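Local atomic coordinates of ABC transporter substrate binding protein (Ribose) (Agrobacterium vitis S4, PDB entry 4WT7), a protein that probably binds carbohydrates or related polyols for an ABC transporter, with D-allitol held in its cleft in this crystal. Residues 43-48 / 252-257; 68-71 / 76-79; 147-152 / 218-223; 160-163 / 167-170; 279-284 / 297-302. All coordinates share one frame; numbering follows the deposited sequence.

Contact 1: 43-48 / 252-257; sequences DHFFDL and GSPEVL. With X9X (D-allitol), chain C.
Phe-45 is the one residue of 43-48 that directly touches 252-257, and the other links across run through water. The ring takes Pro-254 over one face. Pro-254 CD lies 3.6 Å from the Phe-45 ring centroid, 16° off the ring normal, in a CH-pi contact. Phe-45 CG is anti to the backbone N (chi1 173°), which carries the ring across to the start of helix 254-260. The ring also meets backbone: Phe-45 CD2 is 3.6 Å from Ser-253 CA. Helix 45-60 and helix 254-260 both begin here, and two waters join them. One accepts from Phe-46 N and donates to Ser-253 OG at 2.7 Å. The other donates to Glu-255 OE2 at 2.6 Å and takes a weak bond from Phe-45 N. Ser-253 OG is also hydrogen-bonded to Asp-227.

Residues beside Phe-45 hold the ligand. His-44 NE2 donates to allitol OAF at 2.8 Å with an N-H...O angle of 167°. On the far side of that ring, His-44 ND1 donates to Asp-43 OD1 at 2.8 Å, meeting the carboxylate from above its plane. The two bonds together orient the imidazole. Asp-47 OD1 accepts from allitol OAE at 2.9 Å, while Asp-47 OD2 pairs with Arg-72. One face of the Phe-46 ring lies against the ligand, with OAB over it. If NE2 as well as ND1 carries a proton, the ring would be cationic, and Asp-43 would probably favour that form; a hydroxyl partner could instead donate to NE2. The two helix starts thus meet by van der Waals packing and two bridging waters, without a direct hydrogen bond.

Contact 2: 68-71 / 76-79; sequences VDAG and KLVA
Ala-70 sets its methyl against the backbone and the root of the side chain of Leu-77. Ala-70 CB is 3.7 Å from Leu-77 CA and also 3.7 Å from Leu-77 CB. The Leu-77 branch CD1 stands a little further off. Lys-76 makes the other half of the contact. Its aliphatic chain runs alongside the carbonyl oxygen of Ala-70, with Lys-76 CB and Lys-76 CD each 3.6 Å from Ala-70 O. The chain then bends at chi3 (85°) and chi4 (-77°), and this curls the amino group back over the loop. Lys-76 NZ ends 3.4 Å from Asp-69 O, but the angle is too poor for a hydrogen bond. The contact is van der Waals packing: the Ala-70 methyl on Leu-77, and the Lys-76 chain along Ala-70 O, with its charged end near backbone oxygens.

The second shell fixes the loop. Asp-69 OD1 accepts from Gly-71 N at 2.9 Å, forming an Asx turn. The N-H reaches the carboxylate from 55° above its plane. Asp-69 OD2 is held by Thr-42, so each carboxylate oxygen has a partner. Gly-71 has positive phi, which suits the tight turn. On the helix side, Ser-73 OG bonds to Lys-76 N in the first turn. Leu-77 goes on inward to Ile-102 of helix 99-111 and Ser-38 of strand 34-39. Ala-70 keeps a backbone bond to Thr-39. Arg-72 of the allitol pocket lies in the loop between the two segments. The arrangement is a beta-alpha connection, from edge strand 64-69 into helix 74-87, of the Rossmann-like N-terminal lobe of a type I periplasmic binding protein.

Contact 3: 147-152 / 218-223; sequences SDIGGE and SIKAIW
Ile-149 and Lys-220 pass at a slant, the branched side chain lying in the bend of the long one. Lys-220 turns at chi2, chi3 and chi4, so that its chain arches beside Ile-149. The two ends of the arch make different touches. Near the root, Lys-220 CB is 3.8 Å from Ile-149 CG2. Near the tip, Lys-220 CE is 3.7 Å from Ile-149 CB. The CG1 branch of Ile-149 sits between the backbone N and the carbonyl carbon (chi1 69°). This leaves CG2 beside the backbone N and facing the strand. The same CG2 reaches Ala-221 CB at 4.2 Å.

The ammonium group goes past the isoleucine to the backbone. Lys-220 NZ donates to Ile-149 O at 3.2 Å, with a C=O...N angle of 142° and a tilt of 25° from the carbonyl plane. It also makes a weak bond to Glu-152 O at 3.0 Å. Both acceptors belong to the type I' turn from Ile-149 to Glu-152, so one lysine ties the first and last residues of that turn. The carboxylate of Glu-152 does not pair with it, since Glu-152 OE1 is 5.8 Å from Lys-220 NZ. Gly-150, with positive phi, is the C-prime residue of a Schellman motif, and its N bonds to Ser-147 O at the end of helix 134-148.

Lys-220 is also bonded through its backbone to Asn-154 and Lys-246, in the strands that flank 221-224. The arrangement is a Schellman-terminated helix turning into strand 153-158, packed on the start of the neighbouring strand in the C-terminal lobe's sheet.

Contact 4: 160-163 / 167-170; sequences GFYG and CAIR. With X9X (D-allitol), chain C.
The loop from strand 153-158 into helix 165-178 folds back on that helix at the allitol site, with Tyr-162 over Ala-168 and Phe-161 beside Cys-167. The methyl of Ala-168 lies over one face of the Tyr-162 ring, offset toward the rim. Ala-168 CB is 4.1 Å from the Tyr-162 ring centroid and 21° off the ring normal, a CH-pi contact. With chi1 at -166° the Tyr-162 ring swings beside its own carbonyl carbon, which turns it back to the helix. Its hydroxyl is hydrogen-bonded to Asp-172, further along the same helix, so the ring is held at its far end too. Two backbone oxygens also touch the helix. Tyr-162 O is 3.3 Å from Ala-168 CB, and Phe-161 O is 3.3 Å from Cys-167 CB. Phe-161 CB meets Cys-167 SG at 4.0 Å.

Inward, Cys-167 and Arg-170 face the ligand. Cys-167 SG lies 3.2 Å from allitol OAC. The extended Arg-170 side chain makes two bonds from its guanidinium. Arg-170 NH1 donates to allitol OAD at 3.0 Å, and Arg-170 NH2 donates to OAB at 3.1 Å. Allitol OAD lies at the guanidinium edge, in its plane. Arg-170 NE is bonded to Asn-134 and NH1 also to Ala-225 O. This second shell fixes the rotation of the group and turns its two terminal nitrogens to neighbouring ligand hydroxyls. Phe-161 meets Trp-226 nearly at right angles. The whole is a strand-to-helix loop bordering the allitol pocket at the cleft of the C-terminal lobe, placed where type I binding proteins commonly meet their ligand.

Contact 5: 279-284 / 297-302; sequences GRQAIQ and RESYVP
Hydrogen bonding across the contact rests on Gln-281, whose amide meets the backbone of strand 298-300. Gln-281 NE2 donates to Ser-299 O at 3.3 Å. The bond is weak by length but nearly straight, at 165°. The firmer partner of NE2 is Ser-130 of the next strand, so the amide spans two strands. Its other end works through water. One water donates to Gln-281 OE1 at 2.6 Å and to Tyr-300 O at 2.6 Å. Together these bonds support the modelled amide orientation, with NE2 toward backbone and hydroxyl acceptors and OE1 toward the water. Gln-281 leaves the helix with chi1 at -159° and runs straight out, which brings the amide across to the strand.

The sheet and helix here belong to the N-terminal lobe. Strand 298-300 is an edge strand of its parallel sheet, joined by backbone bonds to strand 129-131. Helix 275-290 packs on one face, the side of Ser-299 and Val-301.

Two van der Waals contacts flank the amide. Ser-299 CB lies 3.1 Å from Gln-281 NE2, a close approach. Val-301 CG2 touches the amide on its oxygen side, 3.7 Å from Gln-281 OE1. The Gln-281 and Val-301 side chains run antiparallel, side by side. The hydroxyl of Ser-299 is bonded to Asn-128.

A side-chain bond within the strand lies on its opposite face. Tyr-300 OH donates to the anti lone pair of Glu-298 OE1 at 2.6 Å. Both residues touch Trp-135 of helix 134-148, and Glu-298 OE2 is bonded to Asn-129.

In the fold
The chain forms two lobes, each built on one sheet. Contacts 2 and 5 lie in the N-terminal lobe. They reach the two edge strands of its parallel sheet, 64-69 and 298-300, with centres about 22 Å apart. Contacts 3 and 4 lie in the C-terminal lobe and touch where the Trp-223 ring packs on the backbone of Arg-170. Contact 1 bridges the lobes through the starts of helices 45-60 and 254-260. Contacts 1 and 4, with centres about 18 Å apart, share the bound allitol. Along the chain, contacts 2, 3 and 4 fall between the two segments of contact 1, and contact 5 follows. The ligand is thus gripped from both lobes, consistent with a closed binding protein.

Contact 1: 43-48 / 252-257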
# COMPACT_ATOMS: atom_id res chain seq x y z
N ASP A 43 2.59 1.21 -11.39
CA ASP A 43 1.40 1.33 -12.23
C ASP A 43 0.26 2.08 -11.56
O ASP A 43 -0.83 2.17 -12.13
CB ASP A 43 0.90 -0.06 -12.64
CG ASP A 43 -0.03 -0.65 -11.61
OD1 ASP A 43 0.34 -0.63 -10.42
OD2 ASP A 43 -1.16 -1.10 -11.98
N HIS A 44 0.47 2.58 -10.35
CA HIS A 44 -0.50 3.49 -9.74
C HIS A 44 0.15 4.39 -8.72
O HIS A 44 1.34 4.30 -8.47
CB HIS A 44 -1.63 2.71 -9.07
CG HIS A 44 -1.18 1.85 -7.94
ND1 HIS A 44 -0.62 0.60 -8.14
CD2 HIS A 44 -1.24 2.01 -6.60
CE1 HIS A 44 -0.34 0.05 -6.97
NE2 HIS A 44 -0.72 0.89 -6.02
N PHE A 45 -0.67 5.23 -8.10
CA PHE A 45 -0.22 6.41 -7.36
C PHE A 45 0.83 6.13 -6.30
O PHE A 45 1.90 6.73 -6.32
CB PHE A 45 -1.42 7.07 -6.69
CG PHE A 45 -1.07 8.19 -5.78
CD1 PHE A 45 -0.69 9.43 -6.29
CD2 PHE A 45 -1.15 8.03 -4.41
CE1 PHE A 45 -0.39 10.48 -5.42
CE2 PHE A 45 -0.86 9.07 -3.54
CZ PHE A 45 -0.47 10.29 -4.05
N PHE A 46 0.54 5.21 -5.39
CA PHE A 46 1.44 5.00 -4.27
C PHE A 46 2.82 4.58 -4.80
O PHE A 46 3.87 5.15 -4.41
CB PHE A 46 0.87 3.94 -3.33
CG PHE A 46 1.74 3.65 -2.16
CD1 PHE A 46 2.76 2.74 -2.25
CD2 PHE A 46 1.53 4.29 -0.95
CE1 PHE A 46 3.57 2.46 -1.17
CE2 PHE A 46 2.34 4.03 0.14
CZ PHE A 46 3.36 3.12 0.03
N ASP A 47 2.83 3.61 -5.71
CA ASP A 47 4.07 3.01 -6.15
C ASP A 47 4.93 3.98 -6.94
O ASP A 47 6.13 4.06 -6.72
CB ASP A 47 3.80 1.77 -7.01
CG ASP A 47 3.00 0.71 -6.29
OD1 ASP A 47 2.51 0.94 -5.16
OD2 ASP A 47 2.84 -0.37 -6.90
N LEU A 48 4.31 4.69 -7.88
CA LEU A 48 5.01 5.69 -8.68
C LEU A 48 5.62 6.78 -7.79
O LEU A 48 6.78 7.12 -7.93
CB LEU A 48 4.03 6.34 -9.69
CG LEU A 48 4.71 7.32 -10.64
CD1 LEU A 48 5.89 6.69 -11.31
CD2 LEU A 48 3.73 7.86 -11.69
N GLY A 252 -4.93 7.05 -0.15
CA GLY A 252 -5.28 8.41 -0.52
C GLY A 252 -4.78 8.81 -1.90
O GLY A 252 -4.18 9.88 -2.08
N SER A 253 -4.99 7.97 -2.90
CA SER A 253 -4.77 8.40 -4.27
C SER A 253 -5.74 9.55 -4.52
O SER A 253 -6.84 9.54 -4.02
CB SER A 253 -5.00 7.24 -5.26
OG SER A 253 -4.39 6.05 -4.80
N PRO A 254 -5.31 10.57 -5.28
CA PRO A 254 -6.16 11.76 -5.47
C PRO A 254 -7.51 11.43 -6.08
O PRO A 254 -8.53 11.98 -5.66
CB PRO A 254 -5.36 12.61 -6.46
CG PRO A 254 -3.94 12.18 -6.29
CD PRO A 254 -3.97 10.73 -5.87
N GLU A 255 -7.51 10.58 -7.09
CA GLU A 255 -8.75 10.23 -7.76
C GLU A 255 -9.78 9.60 -6.80
O GLU A 255 -10.98 9.75 -7.00
CB GLU A 255 -8.47 9.34 -8.97
CG GLU A 255 -7.72 8.01 -8.63
CD GLU A 255 -6.15 8.07 -8.70
OE1 GLU A 255 -5.50 9.08 -8.28
OE2 GLU A 255 -5.58 7.06 -9.19
N VAL A 256 -9.33 8.95 -5.72
CA VAL A 256 -10.27 8.32 -4.77
C VAL A 256 -10.68 9.25 -3.64
O VAL A 256 -11.84 9.26 -3.23
CB VAL A 256 -9.68 7.02 -4.15
CG1 VAL A 256 -10.64 6.41 -3.15
CG2 VAL A 256 -9.38 6.04 -5.25
N LEU A 257 -9.73 10.05 -3.15
CA LEU A 257 -10.02 11.10 -2.18
C LEU A 257 -11.13 12.02 -2.67
O LEU A 257 -12.00 12.41 -1.89
CB LEU A 257 -8.78 11.94 -1.91
CG LEU A 257 -7.73 11.25 -1.04
CD1 LEU A 257 -6.68 12.20 -0.59
CD2 LEU A 257 -8.39 10.56 0.15
OAA X9X C . 0.63 -4.21 -2.89
CAG X9X C . -0.42 -3.43 -3.33
CAI X9X C . -0.62 -2.08 -2.71
OAC X9X C . -1.11 -2.18 -1.39
CAK X9X C . 0.60 -1.23 -2.85
OAE X9X C . 0.91 -1.24 -4.19
CAL X9X C . 0.32 0.23 -2.49
OAF X9X C . -0.73 0.74 -3.25
CAJ X9X C . 0.15 0.56 -1.02
OAD X9X C . -1.12 0.30 -0.53
CAH X9X C . 1.19 -0.02 -0.10
OAB X9X C . 1.46 0.74 1.07
O HOH W 1 -3.33 5.72 -9.54
O HOH W 2 -2.27 4.33 -4.60

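Contact 2: 68-71 / 76-79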
# COMPACT_ATOMS: atom_id res chain seq x y z
N VAL A 68 15.36 0.30 -11.12
CA VAL A 68 14.82 -0.81 -11.87
C VAL A 68 13.36 -1.02 -11.41
O VAL A 68 13.03 -1.03 -10.20
CB VAL A 68 15.70 -2.11 -11.71
CG1 VAL A 68 16.95 -2.00 -12.52
CG2 VAL A 68 16.04 -2.39 -10.24
N ASP A 69 12.48 -1.06 -12.41
CA ASP A 69 11.06 -1.29 -12.26
C ASP A 69 10.65 -2.68 -12.78
O ASP A 69 10.86 -3.01 -13.94
CB ASP A 69 10.36 -0.21 -13.07
CG ASP A 69 8.82 -0.26 -12.98
OD1 ASP A 69 8.24 -1.17 -12.35
OD2 ASP A 69 8.18 0.63 -13.59
N ALA A 70 10.00 -3.47 -11.95
CA ALA A 70 9.66 -4.82 -12.38
C ALA A 70 8.39 -4.89 -13.26
O ALA A 70 8.09 -5.96 -13.78
CB ALA A 70 9.53 -5.71 -11.20
N GLY A 71 7.68 -3.79 -13.42
CA GLY A 71 6.43 -3.79 -14.20
C GLY A 71 5.45 -4.86 -13.71
O GLY A 71 4.61 -5.38 -14.47
N LYS A 76 10.58 -10.64 -13.54
CA LYS A 76 11.42 -9.46 -13.76
C LYS A 76 11.94 -8.93 -12.41
O LYS A 76 13.06 -8.43 -12.31
CB LYS A 76 10.67 -8.37 -14.51
CG LYS A 76 10.31 -8.76 -15.96
CD LYS A 76 9.33 -7.78 -16.66
CE LYS A 76 10.01 -6.55 -17.32
NZ LYS A 76 10.45 -5.43 -16.34
N LEU A 77 11.15 -9.08 -11.36
CA LEU A 77 11.54 -8.54 -10.07
C LEU A 77 12.77 -9.31 -9.56
O LEU A 77 13.76 -8.72 -9.10
CB LEU A 77 10.39 -8.66 -9.10
CG LEU A 77 10.63 -8.16 -7.67
CD1 LEU A 77 11.25 -6.78 -7.66
CD2 LEU A 77 9.28 -8.18 -7.00
N VAL A 78 12.67 -10.63 -9.63
CA VAL A 78 13.80 -11.47 -9.23
C VAL A 78 15.01 -11.17 -10.12
O VAL A 78 16.13 -11.02 -9.62
CB VAL A 78 13.40 -12.97 -9.27
CG1 VAL A 78 14.61 -13.87 -9.20
CG2 VAL A 78 12.44 -13.25 -8.16
N ALA A 79 14.78 -11.04 -11.43
CA ALA A 79 15.89 -10.92 -12.34
C ALA A 79 16.61 -9.60 -12.15
O ALA A 79 17.83 -9.54 -12.28
CB ALA A 79 15.44 -11.09 -13.78

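Contact 3: 147-152 / 218-223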
# COMPACT_ATOMS: atom_id res chain seq x y z
N SER A 147 -18.48 1.30 12.75
CA SER A 147 -19.31 2.45 13.13
C SER A 147 -20.27 2.83 11.98
O SER A 147 -21.48 2.91 12.17
CB SER A 147 -18.43 3.62 13.59
OG SER A 147 -19.15 4.85 13.66
N ASP A 148 -19.74 2.97 10.77
CA ASP A 148 -20.52 3.39 9.62
C ASP A 148 -21.72 2.49 9.31
O ASP A 148 -22.76 2.96 8.80
CB ASP A 148 -19.65 3.43 8.37
CG ASP A 148 -18.85 4.73 8.20
OD1 ASP A 148 -18.88 5.62 9.07
OD2 ASP A 148 -18.14 4.82 7.18
N ILE A 149 -21.55 1.19 9.52
CA ILE A 149 -22.62 0.25 9.17
C ILE A 149 -23.44 -0.17 10.38
O ILE A 149 -24.23 -1.10 10.30
CB ILE A 149 -22.12 -1.03 8.43
CG1 ILE A 149 -21.30 -1.94 9.35
CG2 ILE A 149 -21.35 -0.67 7.15
CD1 ILE A 149 -21.07 -3.29 8.73
N GLY A 150 -23.31 0.56 11.48
CA GLY A 150 -24.13 0.30 12.64
C GLY A 150 -23.76 -0.97 13.38
O GLY A 150 -24.55 -1.45 14.20
N GLY A 151 -22.57 -1.51 13.13
CA GLY A 151 -22.12 -2.63 13.91
C GLY A 151 -22.75 -3.92 13.43
O GLY A 151 -22.68 -4.95 14.13
N GLU A 152 -23.28 -3.90 12.21
CA GLU A 152 -24.06 -5.02 11.70
C GLU A 152 -24.11 -5.01 10.17
O GLU A 152 -24.29 -3.97 9.56
CB GLU A 152 -25.47 -4.94 12.30
CG GLU A 152 -26.43 -5.99 11.83
CD GLU A 152 -27.70 -6.02 12.69
OE1 GLU A 152 -28.01 -4.98 13.34
OE2 GLU A 152 -28.36 -7.10 12.72
N SER A 218 -28.36 -6.35 1.82
CA SER A 218 -27.67 -7.63 2.03
C SER A 218 -26.14 -7.52 1.91
O SER A 218 -25.41 -8.48 2.18
CB SER A 218 -28.22 -8.70 1.08
OG SER A 218 -27.88 -8.40 -0.25
N ILE A 219 -25.68 -6.37 1.43
CA ILE A 219 -24.26 -5.98 1.50
C ILE A 219 -24.25 -4.56 2.04
O ILE A 219 -25.10 -3.76 1.66
CB ILE A 219 -23.60 -5.98 0.11
CG1 ILE A 219 -23.67 -7.37 -0.50
CG2 ILE A 219 -22.17 -5.45 0.20
CD1 ILE A 219 -23.15 -7.48 -1.91
N LYS A 220 -23.33 -4.24 2.94
CA LYS A 220 -23.31 -2.90 3.52
C LYS A 220 -22.00 -2.19 3.24
O LYS A 220 -21.95 -0.94 3.20
CB LYS A 220 -23.58 -2.93 5.02
CG LYS A 220 -24.86 -3.66 5.38
CD LYS A 220 -25.94 -2.78 5.99
CE LYS A 220 -25.48 -2.20 7.32
NZ LYS A 220 -26.48 -2.31 8.43
N ALA A 221 -20.93 -2.96 3.04
CA ALA A 221 -19.63 -2.37 2.77
C ALA A 221 -18.76 -3.24 1.85
O ALA A 221 -18.99 -4.46 1.68
CB ALA A 221 -18.91 -2.11 4.06
N ILE A 222 -17.77 -2.58 1.26
CA ILE A 222 -16.74 -3.26 0.50
C ILE A 222 -15.39 -2.70 0.95
O ILE A 222 -15.15 -1.46 0.88
CB ILE A 222 -16.91 -3.03 -0.99
CG1 ILE A 222 -18.33 -3.38 -1.42
CG2 ILE A 222 -15.90 -3.86 -1.77
CD1 ILE A 222 -18.53 -3.25 -2.86
N TRP A 223 -14.54 -3.60 1.39
CA TRP A 223 -13.25 -3.27 1.97
C TRP A 223 -12.14 -3.73 1.04
O TRP A 223 -12.24 -4.79 0.42
CB TRP A 223 -13.10 -4.00 3.30
CG TRP A 223 -11.77 -3.78 4.04
CD1 TRP A 223 -11.55 -2.91 5.06
CD2 TRP A 223 -10.52 -4.46 3.81
NE1 TRP A 223 -10.24 -3.00 5.49
CE2 TRP A 223 -9.59 -3.93 4.73
CE3 TRP A 223 -10.09 -5.45 2.92
CZ2 TRP A 223 -8.25 -4.36 4.80
CZ3 TRP A 223 -8.78 -5.87 2.96
CH2 TRP A 223 -7.87 -5.33 3.90

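Contact 4: 160-163 / 167-170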
# COMPACT_ATOMS: atom_id res chain seq x y z
N GLY A 160 -6.39 -9.77 -2.10
CA GLY A 160 -5.59 -10.43 -3.11
C GLY A 160 -4.09 -10.18 -2.97
O GLY A 160 -3.29 -10.63 -3.79
N PHE A 161 -3.70 -9.42 -1.96
CA PHE A 161 -2.29 -9.13 -1.76
C PHE A 161 -1.84 -9.42 -0.33
O PHE A 161 -1.03 -8.68 0.26
CB PHE A 161 -1.98 -7.69 -2.17
CG PHE A 161 -2.16 -7.45 -3.67
CD1 PHE A 161 -3.40 -7.10 -4.18
CD2 PHE A 161 -1.10 -7.62 -4.54
CE1 PHE A 161 -3.56 -6.90 -5.52
CE2 PHE A 161 -1.25 -7.43 -5.90
CZ PHE A 161 -2.50 -7.07 -6.39
N TYR A 162 -2.35 -10.53 0.20
CA TYR A 162 -2.07 -10.94 1.56
C TYR A 162 -0.59 -11.28 1.76
O TYR A 162 -0.10 -11.27 2.90
CB TYR A 162 -2.95 -12.15 1.98
CG TYR A 162 -2.91 -12.35 3.47
CD1 TYR A 162 -3.52 -11.43 4.33
CD2 TYR A 162 -2.25 -13.43 4.04
CE1 TYR A 162 -3.46 -11.58 5.69
CE2 TYR A 162 -2.20 -13.59 5.40
CZ TYR A 162 -2.79 -12.65 6.23
OH TYR A 162 -2.73 -12.80 7.59
N GLY A 163 0.12 -11.54 0.67
CA GLY A 163 1.55 -11.83 0.73
C GLY A 163 2.41 -10.57 0.85
O GLY A 163 3.65 -10.64 0.90
N CYS A 167 -0.51 -4.90 3.37
CA CYS A 167 -1.85 -5.42 3.13
C CYS A 167 -2.24 -6.55 4.09
O CYS A 167 -3.41 -6.63 4.52
CB CYS A 167 -1.98 -5.92 1.69
SG CYS A 167 -1.36 -4.75 0.48
N ALA A 168 -1.29 -7.44 4.40
CA ALA A 168 -1.56 -8.50 5.36
C ALA A 168 -1.95 -7.87 6.68
O ALA A 168 -2.90 -8.28 7.35
CB ALA A 168 -0.32 -9.37 5.56
N ILE A 169 -1.20 -6.86 7.09
CA ILE A 169 -1.49 -6.25 8.39
C ILE A 169 -2.87 -5.59 8.36
O ILE A 169 -3.64 -5.68 9.34
CB ILE A 169 -0.38 -5.24 8.80
CG1 ILE A 169 0.98 -5.95 8.91
CG2 ILE A 169 -0.73 -4.49 10.11
CD1 ILE A 169 2.17 -4.91 9.07
N ARG A 170 -3.19 -4.90 7.27
CA ARG A 170 -4.47 -4.22 7.19
C ARG A 170 -5.60 -5.24 7.26
O ARG A 170 -6.58 -5.03 7.96
CB ARG A 170 -4.57 -3.38 5.90
CG ARG A 170 -3.69 -2.12 5.90
CD ARG A 170 -3.37 -1.63 4.51
NE ARG A 170 -2.17 -0.80 4.50
CZ ARG A 170 -1.54 -0.37 3.40
NH1 ARG A 170 -1.99 -0.67 2.18
NH2 ARG A 170 -0.44 0.31 3.52
OAA X9X C . 0.63 -4.21 -2.89
CAG X9X C . -0.42 -3.43 -3.33
CAI X9X C . -0.62 -2.08 -2.71
OAC X9X C . -1.11 -2.18 -1.39
CAK X9X C . 0.60 -1.23 -2.85
OAE X9X C . 0.91 -1.24 -4.19
CAL X9X C . 0.32 0.23 -2.49
OAF X9X C . -0.73 0.74 -3.25
CAJ X9X C . 0.15 0.56 -1.02
OAD X9X C . -1.12 0.30 -0.53
CAH X9X C . 1.19 -0.02 -0.10
OAB X9X C . 1.46 0.74 1.07

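Contact 5: 279-284 / 297-302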
# COMPACT_ATOMS: atom_id res chain seq x y z
N GLY A 279 9.41 7.24 0.48
CA GLY A 279 10.58 7.10 -0.38
C GLY A 279 11.76 7.95 0.07
O GLY A 279 12.91 7.48 0.11
N ARG A 280 11.51 9.20 0.41
CA ARG A 280 12.59 10.05 0.93
C ARG A 280 13.15 9.53 2.23
O ARG A 280 14.36 9.52 2.44
CB ARG A 280 12.12 11.51 1.10
CG ARG A 280 12.17 12.28 -0.19
CD ARG A 280 11.92 13.78 0.03
NE ARG A 280 10.57 14.04 0.51
CZ ARG A 280 9.47 14.05 -0.25
NH1 ARG A 280 9.54 13.81 -1.56
NH2 ARG A 280 8.29 14.31 0.31
N GLN A 281 12.28 9.07 3.11
CA GLN A 281 12.77 8.49 4.34
C GLN A 281 13.71 7.33 4.10
O GLN A 281 14.79 7.24 4.72
CB GLN A 281 11.62 8.01 5.20
CG GLN A 281 12.04 7.90 6.64
CD GLN A 281 11.00 7.24 7.48
OE1 GLN A 281 10.49 7.84 8.43
NE2 GLN A 281 10.69 5.97 7.16
N ALA A 282 13.31 6.44 3.20
CA ALA A 282 14.14 5.26 2.92
C ALA A 282 15.57 5.73 2.56
O ALA A 282 16.54 5.24 3.12
CB ALA A 282 13.55 4.41 1.80
N ILE A 283 15.67 6.68 1.63
CA ILE A 283 16.97 7.17 1.18
C ILE A 283 17.72 7.96 2.28
O ILE A 283 18.95 7.84 2.43
CB ILE A 283 16.86 8.01 -0.09
CG1 ILE A 283 16.12 7.23 -1.17
CG2 ILE A 283 18.23 8.32 -0.60
CD1 ILE A 283 16.62 5.79 -1.35
N GLN A 284 16.99 8.76 3.04
CA GLN A 284 17.56 9.39 4.22
C GLN A 284 18.19 8.30 5.07
O GLN A 284 19.33 8.44 5.54
CB GLN A 284 16.52 10.17 5.04
CG GLN A 284 16.14 11.57 4.47
CD GLN A 284 17.24 12.63 4.68
OE1 GLN A 284 17.63 12.94 5.81
NE2 GLN A 284 17.75 13.19 3.58
N ARG A 297 14.56 -1.08 13.16
CA ARG A 297 14.10 -2.05 12.16
C ARG A 297 12.96 -1.48 11.31
O ARG A 297 12.82 -1.84 10.16
CB ARG A 297 13.58 -3.32 12.82
CG ARG A 297 14.59 -4.03 13.73
CD ARG A 297 15.71 -4.67 12.93
NE ARG A 297 15.20 -5.74 12.07
CZ ARG A 297 15.93 -6.38 11.16
NH1 ARG A 297 15.38 -7.32 10.39
NH2 ARG A 297 17.21 -6.08 11.01
N GLU A 298 12.12 -0.64 11.89
CA GLU A 298 11.05 -0.04 11.07
C GLU A 298 11.03 1.44 11.37
O GLU A 298 11.43 1.84 12.46
CB GLU A 298 9.69 -0.70 11.36
CG GLU A 298 9.68 -2.25 11.21
CD GLU A 298 8.39 -2.82 10.59
OE1 GLU A 298 7.26 -2.37 10.95
OE2 GLU A 298 8.50 -3.72 9.73
N SER A 299 10.60 2.24 10.39
CA SER A 299 10.46 3.69 10.51
C SER A 299 9.07 4.06 9.99
O SER A 299 8.79 3.87 8.81
CB SER A 299 11.55 4.39 9.71
OG SER A 299 12.82 4.02 10.25
N TYR A 300 8.20 4.56 10.86
CA TYR A 300 6.81 4.78 10.50
C TYR A 300 6.55 6.18 10.08
O TYR A 300 6.97 7.13 10.73
CB TYR A 300 5.87 4.39 11.66
CG TYR A 300 6.07 2.94 12.07
CD1 TYR A 300 5.72 1.91 11.22
CD2 TYR A 300 6.63 2.61 13.30
CE1 TYR A 300 5.92 0.59 11.58
CE2 TYR A 300 6.82 1.30 13.67
CZ TYR A 300 6.47 0.29 12.81
OH TYR A 300 6.65 -1.03 13.15
N VAL A 301 5.86 6.32 8.97
CA VAL A 301 5.46 7.62 8.47
C VAL A 301 3.96 7.76 8.70
O VAL A 301 3.20 6.84 8.37
CB VAL A 301 5.71 7.76 6.99
CG1 VAL A 301 5.05 9.07 6.48
CG2 VAL A 301 7.19 7.76 6.72
N PRO A 302 3.54 8.90 9.27
CA PRO A 302 2.14 9.00 9.66
C PRO A 302 1.20 8.85 8.46
O PRO A 302 1.58 9.16 7.33
CB PRO A 302 2.05 10.41 10.28
CG PRO A 302 3.45 10.65 10.83
CD PRO A 302 4.35 10.02 9.79
O HOH W 3 9.55 7.58 10.83